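PDB 4M8R: hypothetical protein from Bacteroides caccae, which is of unknown function but combines an N-terminal Ig-like domain with a WD40-like beta-propeller domain of the DUF4784 family. Local coordinates for residues V44-R49 / I79-R84; Y329-S334 / S342-E347; E359-L364 / F398-K403. All blocks are in the same frame, centred on the assembly; numbering follows the deposited sequence.

Interaction 1 of 3, residues V44-R49 / I79-R84. With PO4 (phosphate ion), chain C.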
loop_
_atom_site.group_PDB
_atom_site.type_symbol
_atom_site.label_atom_id
_atom_site.label_comp_id
_atom_site.label_asym_id
_atom_site.label_seq_id
_atom_site.Cartn_x
_atom_site.Cartn_y
_atom_site.Cartn_z
ATOM N N VAL A 44 4.653 13.667 31.333
ATOM C CA VAL A 44 4.864 12.235 31.403
ATOM C C VAL A 44 4.666 11.637 30.017
ATOM O O VAL A 44 3.679 11.933 29.345
ATOM C CB VAL A 44 3.901 11.586 32.415
ATOM C CG1 VAL A 44 4.058 10.074 32.424
ATOM C CG2 VAL A 44 4.138 12.152 33.813
ATOM N N ASP A 45 5.618 10.799 29.605
ATOM C CA ASP A 45 5.611 10.153 28.290
ATOM C C ASP A 45 5.486 8.642 28.423
ATOM O O ASP A 45 6.000 8.048 29.371
ATOM C CB ASP A 45 6.921 10.439 27.547
ATOM C CG ASP A 45 6.967 11.816 26.936
ATOM O OD1 ASP A 45 5.936 12.275 26.385
ATOM O OD2 ASP A 45 8.050 12.432 26.991
ATOM N N PHE A 46 4.823 8.036 27.442
ATOM C CA PHE A 46 4.722 6.588 27.327
ATOM C C PHE A 46 5.538 6.112 26.139
ATOM O O PHE A 46 5.570 6.781 25.106
ATOM C CB PHE A 46 3.284 6.177 27.033
ATOM C CG PHE A 46 2.314 6.435 28.146
ATOM C CD1 PHE A 46 2.584 6.020 29.441
ATOM C CD2 PHE A 46 1.086 7.026 27.874
ATOM C CE1 PHE A 46 1.660 6.225 30.454
ATOM C CE2 PHE A 46 0.165 7.236 28.881
ATOM C CZ PHE A 46 0.451 6.837 30.173
ATOM N N ASP A 47 6.174 4.951 26.283
ATOM C CA ASP A 47 6.680 4.187 25.145
ATOM C C ASP A 47 5.994 2.819 25.162
ATOM O O ASP A 47 5.962 2.153 26.191
ATOM C CB ASP A 47 8.205 4.017 25.214
ATOM C CG ASP A 47 8.976 5.257 24.716
ATOM O OD1 ASP A 47 8.359 6.296 24.378
ATOM O OD2 ASP A 47 10.225 5.190 24.658
ATOM N N PHE A 48 5.448 2.410 24.019
ATOM C CA PHE A 48 4.704 1.156 23.901
ATOM C C PHE A 48 5.486 0.125 23.091
ATOM O O PHE A 48 6.113 0.464 22.088
ATOM C CB PHE A 48 3.362 1.401 23.199
ATOM C CG PHE A 48 2.441 2.332 23.940
ATOM C CD1 PHE A 48 2.617 3.705 23.873
ATOM C CD2 PHE A 48 1.376 1.837 24.667
ATOM C CE1 PHE A 48 1.762 4.563 24.539
ATOM C CE2 PHE A 48 0.520 2.686 25.338
ATOM C CZ PHE A 48 0.716 4.052 25.279
ATOM N N ARG A 49 5.424 -1.129 23.525
ATOM C CA ARG A 49 5.971 -2.257 22.770
ATOM C C ARG A 49 4.948 -3.383 22.758
ATOM O O ARG A 49 4.475 -3.787 23.813
ATOM C CB ARG A 49 7.255 -2.751 23.419
ATOM C CG ARG A 49 7.971 -3.838 22.624
ATOM C CD ARG A 49 8.826 -4.713 23.531
ATOM N NE ARG A 49 8.004 -5.522 24.431
ATOM C CZ ARG A 49 8.480 -6.287 25.410
ATOM N NH1 ARG A 49 9.790 -6.369 25.634
ATOM N NH2 ARG A 49 7.638 -6.971 26.175
ATOM N N ILE A 79 -1.902 9.728 36.371
ATOM C CA ILE A 79 -2.036 9.755 34.913
ATOM C C ILE A 79 -3.082 8.753 34.461
ATOM O O ILE A 79 -3.365 7.792 35.169
ATOM C CB ILE A 79 -0.698 9.464 34.206
ATOM C CG1 ILE A 79 -0.238 8.026 34.457
ATOM C CG2 ILE A 79 0.355 10.450 34.680
ATOM C CD1 ILE A 79 1.110 7.699 33.850
ATOM N N ARG A 80 -3.677 9.001 33.296
ATOM C CA ARG A 80 -4.690 8.105 32.748
ATOM C C ARG A 80 -4.070 7.231 31.665
ATOM O O ARG A 80 -3.322 7.724 30.836
ATOM C CB ARG A 80 -5.870 8.903 32.178
ATOM C CG ARG A 80 -7.122 8.060 31.989
ATOM C CD ARG A 80 -8.342 8.898 31.654
ATOM N NE ARG A 80 -8.797 9.713 32.783
ATOM C CZ ARG A 80 -9.495 9.261 33.831
ATOM N NH1 ARG A 80 -9.833 7.976 33.934
ATOM N NH2 ARG A 80 -9.855 10.107 34.798
HETATM N N MSE A 81 -4.372 5.937 31.687
HETATM C CA MSE A 81 -3.871 5.012 30.672
HETATM C C MSE A 81 -4.762 5.118 29.459
HETATM O O MSE A 81 -5.988 5.135 29.579
HETATM C CB MSE A 81 -3.850 3.574 31.196
HETATM C CG MSE A 81 -3.003 3.390 32.461
HETATM SE SE MSE A 81 -1.153 4.022 32.211
HETATM C CE MSE A 81 -0.596 2.798 30.782
ATOM N N PRO A 82 -4.160 5.206 28.262
ATOM C CA PRO A 82 -4.930 5.436 27.042
ATOM C C PRO A 82 -5.584 4.203 26.416
ATOM O O PRO A 82 -5.134 3.071 26.618
ATOM C CB PRO A 82 -3.878 5.980 26.079
ATOM C CG PRO A 82 -2.615 5.327 26.510
ATOM C CD PRO A 82 -2.707 5.227 28.003
ATOM N N TYR A 83 -6.640 4.463 25.650
ATOM C CA TYR A 83 -7.264 3.474 24.777
ATOM C C TYR A 83 -6.558 3.459 23.426
ATOM O O TYR A 83 -5.641 4.241 23.195
ATOM C CB TYR A 83 -8.748 3.812 24.573
ATOM C CG TYR A 83 -9.606 3.612 25.802
ATOM C CD1 TYR A 83 -9.732 4.613 26.758
ATOM C CD2 TYR A 83 -10.296 2.420 26.000
ATOM C CE1 TYR A 83 -10.515 4.427 27.888
ATOM C CE2 TYR A 83 -11.083 2.228 27.116
ATOM C CZ TYR A 83 -11.192 3.235 28.059
ATOM O OH TYR A 83 -11.978 3.030 29.175
ATOM N N ARG A 84 -6.988 2.547 22.557
ATOM C CA ARG A 84 -6.607 2.498 21.135
ATOM C C ARG A 84 -5.217 1.934 20.837
ATOM O O ARG A 84 -4.767 1.990 19.695
ATOM C CB ARG A 84 -6.793 3.861 20.444
ATOM C CG ARG A 84 -8.204 4.412 20.569
ATOM C CD ARG A 84 -8.420 5.668 19.746
ATOM N NE ARG A 84 -9.844 5.995 19.674
ATOM C CZ ARG A 84 -10.543 6.606 20.629
ATOM N NH1 ARG A 84 -9.969 6.994 21.763
ATOM N NH2 ARG A 84 -11.841 6.827 20.448
HETATM P P PO4 C . 9.819 -8.325 28.936
HETATM O O1 PO4 C . 9.566 -7.140 29.850
HETATM O O2 PO4 C . 8.514 -8.851 28.396
HETATM O O3 PO4 C . 10.685 -7.899 27.787
HETATM O O4 PO4 C . 10.560 -9.393 29.694
#

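Interaction 2 of 3, residues Y329-S334 / S342-E347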
loop_
_atom_site.group_PDB
_atom_site.type_symbol
_atom_site.label_atom_id
_atom_site.label_comp_id
_atom_site.label_asym_id
_atom_site.label_seq_id
_atom_site.Cartn_x
_atom_site.Cartn_y
_atom_site.Cartn_z
ATOM N N TYR A 329 -28.348 15.975 -3.977
ATOM C CA TYR A 329 -29.240 16.561 -2.994
ATOM C C TYR A 329 -30.514 15.727 -2.882
ATOM O O TYR A 329 -31.102 15.345 -3.897
ATOM C CB TYR A 329 -29.630 17.967 -3.437
ATOM C CG TYR A 329 -28.587 19.044 -3.210
ATOM C CD1 TYR A 329 -28.273 19.477 -1.927
ATOM C CD2 TYR A 329 -27.963 19.676 -4.285
ATOM C CE1 TYR A 329 -27.344 20.482 -1.715
ATOM C CE2 TYR A 329 -27.034 20.685 -4.082
ATOM C CZ TYR A 329 -26.730 21.085 -2.795
ATOM O OH TYR A 329 -25.812 22.091 -2.583
HETATM N N MSE A 330 -30.924 15.438 -1.648
HETATM C CA MSE A 330 -32.261 14.918 -1.379
HETATM C C MSE A 330 -33.142 16.131 -1.291
HETATM O O MSE A 330 -32.898 17.008 -0.467
HETATM C CB MSE A 330 -32.316 14.136 -0.068
HETATM C CG MSE A 330 -33.627 13.367 0.120
HETATM SE SE MSE A 330 -35.167 14.527 0.578
HETATM C CE MSE A 330 -34.477 15.477 2.166
ATOM N N ILE A 331 -34.172 16.199 -2.134
ATOM C CA ILE A 331 -35.076 17.347 -2.164
ATOM C C ILE A 331 -36.491 16.911 -1.792
ATOM O O ILE A 331 -37.051 16.020 -2.431
ATOM C CB ILE A 331 -35.067 18.014 -3.555
ATOM C CG1 ILE A 331 -33.695 18.646 -3.803
ATOM C CG2 ILE A 331 -36.157 19.076 -3.659
ATOM C CD1 ILE A 331 -33.425 18.978 -5.251
ATOM N N TYR A 332 -37.061 17.551 -0.769
ATOM C CA TYR A 332 -38.376 17.179 -0.243
ATOM C C TYR A 332 -39.393 18.308 -0.368
ATOM O O TYR A 332 -39.111 19.444 0.005
ATOM C CB TYR A 332 -38.261 16.759 1.227
ATOM C CG TYR A 332 -39.597 16.617 1.933
ATOM C CD1 TYR A 332 -40.359 15.462 1.794
ATOM C CD2 TYR A 332 -40.095 17.639 2.735
ATOM C CE1 TYR A 332 -41.579 15.327 2.433
ATOM C CE2 TYR A 332 -41.315 17.515 3.378
ATOM C CZ TYR A 332 -42.055 16.359 3.224
ATOM O OH TYR A 332 -43.272 16.241 3.862
ATOM N N TYR A 333 -40.576 17.978 -0.885
ATOM C CA TYR A 333 -41.711 18.897 -0.922
ATOM C C TYR A 333 -42.870 18.263 -0.156
ATOM O O TYR A 333 -43.150 17.075 -0.329
ATOM C CB TYR A 333 -42.147 19.170 -2.365
ATOM C CG TYR A 333 -41.133 19.933 -3.200
ATOM C CD1 TYR A 333 -41.046 21.321 -3.129
ATOM C CD2 TYR A 333 -40.270 19.265 -4.072
ATOM C CE1 TYR A 333 -40.125 22.023 -3.895
ATOM C CE2 TYR A 333 -39.349 19.957 -4.843
ATOM C CZ TYR A 333 -39.278 21.335 -4.753
ATOM O OH TYR A 333 -38.362 22.029 -5.520
ATOM N N SER A 334 -43.547 19.052 0.677
ATOM C CA SER A 334 -44.655 18.539 1.489
ATOM C C SER A 334 -45.942 18.308 0.686
ATOM O O SER A 334 -46.797 17.536 1.109
ATOM C CB SER A 334 -44.950 19.471 2.672
ATOM O OG SER A 334 -43.757 19.949 3.260
ATOM N N SER A 342 -37.206 13.366 -3.100
ATOM C CA SER A 342 -36.515 13.020 -4.349
ATOM C C SER A 342 -35.000 13.047 -4.171
ATOM O O SER A 342 -34.456 13.973 -3.572
ATOM C CB SER A 342 -36.899 13.996 -5.461
ATOM O OG SER A 342 -38.242 13.795 -5.853
ATOM N N PHE A 343 -34.324 12.036 -4.709
ATOM C CA PHE A 343 -32.866 11.970 -4.674
ATOM C C PHE A 343 -32.320 12.228 -6.073
ATOM O O PHE A 343 -32.570 11.452 -6.997
ATOM C CB PHE A 343 -32.406 10.606 -4.172
ATOM C CG PHE A 343 -32.848 10.296 -2.770
ATOM C CD1 PHE A 343 -34.135 9.848 -2.519
ATOM C CD2 PHE A 343 -31.976 10.453 -1.699
ATOM C CE1 PHE A 343 -34.548 9.563 -1.228
ATOM C CE2 PHE A 343 -32.382 10.170 -0.406
ATOM C CZ PHE A 343 -33.670 9.723 -0.171
ATOM N N ARG A 344 -31.578 13.324 -6.215
ATOM C CA ARG A 344 -31.109 13.795 -7.513
ATOM C C ARG A 344 -29.613 14.099 -7.466
ATOM O O ARG A 344 -29.151 14.857 -6.603
ATOM C CB ARG A 344 -31.892 15.047 -7.905
ATOM C CG ARG A 344 -33.390 14.792 -8.045
ATOM C CD ARG A 344 -34.202 16.068 -8.168
ATOM N NE ARG A 344 -34.000 16.653 -9.509
ATOM C CZ ARG A 344 -34.539 17.787 -9.941
ATOM N NH1 ARG A 344 -35.304 18.524 -9.140
ATOM N NH2 ARG A 344 -34.289 18.197 -11.182
ATOM N N LEU A 345 -28.854 13.500 -8.381
ATOM C CA LEU A 345 -27.416 13.736 -8.446
ATOM C C LEU A 345 -27.122 15.119 -8.995
ATOM O O LEU A 345 -27.881 15.648 -9.802
ATOM C CB LEU A 345 -26.722 12.693 -9.327
ATOM C CG LEU A 345 -26.762 11.233 -8.874
ATOM C CD1 LEU A 345 -25.894 10.393 -9.796
ATOM C CD2 LEU A 345 -26.297 11.074 -7.433
ATOM N N LEU A 346 -26.027 15.709 -8.524
ATOM C CA LEU A 346 -25.497 16.934 -9.098
ATOM C C LEU A 346 -24.322 16.544 -9.983
ATOM O O LEU A 346 -23.307 16.048 -9.490
ATOM C CB LEU A 346 -25.053 17.901 -7.997
ATOM C CG LEU A 346 -24.633 19.296 -8.464
ATOM C CD1 LEU A 346 -25.792 20.013 -9.137
ATOM C CD2 LEU A 346 -24.111 20.108 -7.290
ATOM N N GLU A 347 -24.486 16.745 -11.290
ATOM C CA GLU A 347 -23.479 16.374 -12.279
ATOM C C GLU A 347 -23.351 17.481 -13.326
ATOM O O GLU A 347 -24.262 18.292 -13.491
ATOM C CB GLU A 347 -23.862 15.056 -12.960
ATOM C CG GLU A 347 -23.771 13.834 -12.051
ATOM C CD GLU A 347 -24.188 12.536 -12.731
ATOM O OE1 GLU A 347 -24.806 12.583 -13.817
ATOM O OE2 GLU A 347 -23.903 11.457 -12.167
#

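Interaction 3 of 3, residues E359-L364 / F398-K403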
loop_
_atom_site.group_PDB
_atom_site.type_symbol
_atom_site.label_atom_id
_atom_site.label_comp_id
_atom_site.label_asym_id
_atom_site.label_seq_id
_atom_site.Cartn_x
_atom_site.Cartn_y
_atom_site.Cartn_z
ATOM N N GLU A 359 -32.400 14.407 -13.131
ATOM C CA GLU A 359 -33.708 13.864 -12.775
ATOM C C GLU A 359 -33.511 12.825 -11.676
ATOM O O GLU A 359 -32.425 12.252 -11.562
ATOM C CB GLU A 359 -34.397 13.245 -13.990
ATOM C CG GLU A 359 -34.901 14.266 -15.006
ATOM C CD GLU A 359 -36.229 14.909 -14.629
ATOM O OE1 GLU A 359 -36.762 14.628 -13.533
ATOM O OE2 GLU A 359 -36.751 15.704 -15.439
ATOM N N PRO A 360 -34.541 12.590 -10.843
ATOM C CA PRO A 360 -34.324 11.713 -9.692
ATOM C C PRO A 360 -33.980 10.283 -10.096
ATOM O O PRO A 360 -34.470 9.799 -11.108
ATOM C CB PRO A 360 -35.671 11.741 -8.948
ATOM C CG PRO A 360 -36.491 12.808 -9.585
ATOM C CD PRO A 360 -35.941 13.025 -10.957
ATOM N N PHE A 361 -33.117 9.635 -9.319
ATOM C CA PHE A 361 -32.879 8.198 -9.467
ATOM C C PHE A 361 -33.724 7.417 -8.457
ATOM O O PHE A 361 -33.834 6.196 -8.545
ATOM C CB PHE A 361 -31.385 7.860 -9.318
ATOM C CG PHE A 361 -30.807 8.203 -7.972
ATOM C CD1 PHE A 361 -30.924 7.323 -6.907
ATOM C CD2 PHE A 361 -30.131 9.398 -7.776
ATOM C CE1 PHE A 361 -30.387 7.634 -5.669
ATOM C CE2 PHE A 361 -29.595 9.714 -6.544
ATOM C CZ PHE A 361 -29.722 8.830 -5.489
ATOM N N ALA A 362 -34.292 8.130 -7.485
ATOM C CA ALA A 362 -35.200 7.547 -6.504
ATOM C C ALA A 362 -36.144 8.625 -5.985
ATOM O O ALA A 362 -35.736 9.766 -5.767
ATOM C CB ALA A 362 -34.420 6.932 -5.354
ATOM N N GLN A 363 -37.403 8.247 -5.794
ATOM C CA GLN A 363 -38.464 9.169 -5.395
ATOM C C GLN A 363 -39.380 8.420 -4.436
ATOM O O GLN A 363 -39.792 7.299 -4.724
ATOM C CB GLN A 363 -39.236 9.645 -6.638
ATOM C CG GLN A 363 -40.639 10.219 -6.396
ATOM C CD GLN A 363 -40.699 11.741 -6.414
ATOM O OE1 GLN A 363 -40.277 12.376 -7.384
ATOM N NE2 GLN A 363 -41.248 12.331 -5.351
ATOM N N LEU A 364 -39.686 9.033 -3.297
ATOM C CA LEU A 364 -40.583 8.422 -2.317
ATOM C C LEU A 364 -41.705 9.376 -1.936
ATOM O O LEU A 364 -41.509 10.274 -1.119
ATOM C CB LEU A 364 -39.796 8.009 -1.079
ATOM C CG LEU A 364 -38.757 6.921 -1.351
ATOM C CD1 LEU A 364 -37.815 6.803 -0.173
ATOM C CD2 LEU A 364 -39.424 5.584 -1.644
ATOM N N PHE A 398 -30.511 2.351 0.230
ATOM C CA PHE A 398 -30.640 2.346 -1.224
ATOM C C PHE A 398 -29.320 1.905 -1.844
ATOM O O PHE A 398 -28.274 2.479 -1.545
ATOM C CB PHE A 398 -31.003 3.730 -1.746
ATOM C CG PHE A 398 -31.311 3.750 -3.215
ATOM C CD1 PHE A 398 -32.529 3.278 -3.686
ATOM C CD2 PHE A 398 -30.384 4.231 -4.129
ATOM C CE1 PHE A 398 -32.820 3.293 -5.040
ATOM C CE2 PHE A 398 -30.666 4.249 -5.483
ATOM C CZ PHE A 398 -31.887 3.783 -5.940
ATOM N N ASP A 399 -29.376 0.891 -2.704
ATOM C CA ASP A 399 -28.189 0.372 -3.375
ATOM C C ASP A 399 -28.146 0.914 -4.801
ATOM O O ASP A 399 -29.019 0.608 -5.616
ATOM C CB ASP A 399 -28.200 -1.162 -3.373
ATOM C CG ASP A 399 -27.013 -1.757 -4.108
ATOM O OD1 ASP A 399 -25.874 -1.593 -3.634
ATOM O OD2 ASP A 399 -27.215 -2.390 -5.163
ATOM N N TRP A 400 -27.130 1.718 -5.094
ATOM C CA TRP A 400 -27.000 2.354 -6.400
ATOM C C TRP A 400 -27.039 1.363 -7.567
ATOM O O TRP A 400 -27.641 1.645 -8.603
ATOM C CB TRP A 400 -25.702 3.164 -6.480
ATOM C CG TRP A 400 -25.532 3.773 -7.820
ATOM C CD1 TRP A 400 -24.807 3.277 -8.862
ATOM C CD2 TRP A 400 -26.153 4.968 -8.293
ATOM N NE1 TRP A 400 -24.919 4.104 -9.952
ATOM C CE2 TRP A 400 -25.742 5.150 -9.629
ATOM C CE3 TRP A 400 -27.009 5.910 -7.711
ATOM C CZ2 TRP A 400 -26.156 6.236 -10.396
ATOM C CZ3 TRP A 400 -27.421 6.990 -8.475
ATOM C CH2 TRP A 400 -26.995 7.142 -9.804
ATOM N N ASN A 401 -26.394 0.211 -7.397
ATOM C CA ASN A 401 -26.218 -0.736 -8.501
ATOM C C ASN A 401 -27.486 -1.522 -8.836
ATOM O O ASN A 401 -27.712 -1.856 -9.996
ATOM C CB ASN A 401 -25.048 -1.686 -8.221
ATOM C CG ASN A 401 -23.712 -0.956 -8.134
ATOM O OD1 ASN A 401 -22.939 -0.944 -9.091
ATOM N ND2 ASN A 401 -23.439 -0.336 -6.986
ATOM N N SER A 402 -28.311 -1.801 -7.828
ATOM C CA SER A 402 -29.592 -2.485 -8.034
ATOM C C SER A 402 -30.788 -1.522 -8.066
ATOM O O SER A 402 -31.899 -1.931 -8.398
ATOM C CB SER A 402 -29.813 -3.530 -6.939
ATOM O OG SER A 402 -29.975 -2.912 -5.675
ATOM N N LYS A 403 -30.559 -0.260 -7.709
ATOM C CA LYS A 403 -31.615 0.764 -7.664
ATOM C C LYS A 403 -32.801 0.368 -6.781
ATOM O O LYS A 403 -33.929 0.789 -7.034
ATOM C CB LYS A 403 -32.124 1.093 -9.073
ATOM C CG LYS A 403 -31.049 1.482 -10.070
ATOM C CD LYS A 403 -30.488 2.862 -9.784
ATOM C CE LYS A 403 -29.472 3.239 -10.846
ATOM N NZ LYS A 403 -28.980 4.623 -10.650
#

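Interaction 1 of 3, residues V44-R49 / I79-R84
Phe-46 carries most of this contact, with Ile-79, Met-81 and Pro-82 gathered around its ring. Ile-79 CD1 lies 3.7 Å from Phe-46 CE1. The same methyl also reaches Val-44 CG1, at 4.0 Å. Ile-79 CG1 sits between its backbone N and carbonyl carbon (chi1 67°), which sends CD1 toward strand 43-50. Met-81 is a selenomethionine bent at chi2 and chi3. These bends bring Met-81 SE to 3.8 Å from Phe-46 CZ, a Met-aromatic contact in which the selenium lies 54° off the ring normal. Pro-82 and Phe-46 reach toward each other, with Pro-82 CD 3.6 Å from Phe-46 CE2. Pro-82 CG also meets the edge of Phe-48, 3.8 Å from CZ. Replacing Phe-46 by alanine would remove the ring, and Ile-79, Met-81 and Pro-82 would probably lose their shared partner, with a gap between the segments. Further out, Val-90 and Ala-67 pack on Phe-46, and Val-31 packs on Ile-79 and Met-81. Arg-49 NH1 and NH2 bind two oxygens of a phosphate, probably from the crystallisation liquor. Arg-213 of the second subunit also binds this ion. Asp-45 and Asp-47, on the other side of the strand, are buried in salt bridges, that of Asp-47 with Lys-234 of the second subunit. Strand 60-72 pairs with both 43-50 and 76-80, and this packing is consistent with the core of an Ig-like beta-sandwich.

Interaction 2 of 3, residues Y329-S334 / S342-E347
Ser-342 O is approached by two groups of the facing strand. Ile-331 N donates to it at 2.7 Å, in the carbonyl plane and nearly straight (168°). Met-330 CA makes a CA-H...O contact with the same oxygen at 3.2 Å. Ser-342 N returns a bond to Ile-331 O, so Ile-331 and Ser-342 are an antiparallel hydrogen-bonded pair. Tyr-329 and Arg-344 form the next such pair, with Tyr-329 N 3.0 Å from Arg-344 O and Arg-344 N 3.1 Å from Tyr-329 O. Between them lies the non-hydrogen-bonded pair of Met-330 and Phe-343. Here Met-330, a selenomethionine, lays CG over one face of the Phe-343 ring in a CH-pi contact, 3.7 Å from the centroid. CG is anti to the backbone N (chi1 -170°), which carries it across to the phenyl. SE stands farther above the same face, 5.3 Å from the centroid. On the other face of the sheet, Ile-331 CD1 touches the aliphatic part of Arg-344 at CD, while Arg-344 NE bonds to Gln-358 O. Tyr-329 packs loosely on Leu-346, and its hydroxyl bonds to Leu-273 O. The two segments belong to the beta hairpin of strands 325-333 and 340-348. These are the two inner strands of a four-stranded antiparallel sheet, flanked by 303-310 and 355-364. Val-369 of strand 368-373 packs on both Met-330 and Phe-343.

Interaction 3 of 3, residues E359-L364 / F398-K403
Aromatic contacts dominate here, and Phe-361 is at their centre. Trp-400 turns the edge of its six-membered ring to one face of Phe-361, an edge-to-face pair with planes at 69° and centroids 5.0 Å apart. Its CZ3 stands over the middle of the phenyl, 3.6 Å from Phe-361 CG. Phe-398 meets another part of the same ring. Its CE2 lies at the edge of Phe-361, 3.4 Å from CD1, and the two planes are inclined at 41°. Phe-361 CG lies between the backbone N and the carbonyl carbon (chi1 62°), and this turns one face of the ring to Trp-400 and its edge to Phe-398. An aromatic cluster of three results.

Aliphatic packing adds a second partner for Phe-398. Ala-362 CB rests over one face of that ring, 4.0 Å from CE1.

The ammonium of Lys-403 lies above a face of Trp-400, toward the rim, with NZ 4.2 Å from Phe-361 CB. Asp-399 OD2 accepts from Ser-402 OG at 2.9 Å, through its anti lone pair. Ser-402 N bonds to the same oxygen from above the carboxylate plane, at 2.9 Å. This is an Asx motif, and it ties the turn that follows strand 394-399.

Segment 359-364 lies on an outermost strand, 355-364, of one four-stranded sheet. Segment 398-403 begins on strand 394-399 of the next and runs toward strand 404-407. Trp-405 of that last strand packs on Ala-362 and Phe-398, and Leu-345 of strand 340-348 packs on Phe-361 and Trp-400.

How the interactions relate
The three contacts follow one another along the chain, in two domains. Interaction 1 lies in the N-terminal Ig-like domain. Interactions 2 and 3 lie in the WD40-like domain, on the opposite side of the chain's centre; each has its centre about 47 Å from that of interaction 1. Interactions 2 and 3 are neighbours, with centres about 11 Å apart. Strands 340-348 and 355-364 are adjacent in one sheet, where Phe-343 probably makes backbone hydrogen bonds to Phe-361 and Ala-362. Leu-345 also packs on Trp-400. Interaction 2 thus lies within one four-stranded sheet, and interaction 3 joins it to the next, consistent with successive blades of a beta-propeller.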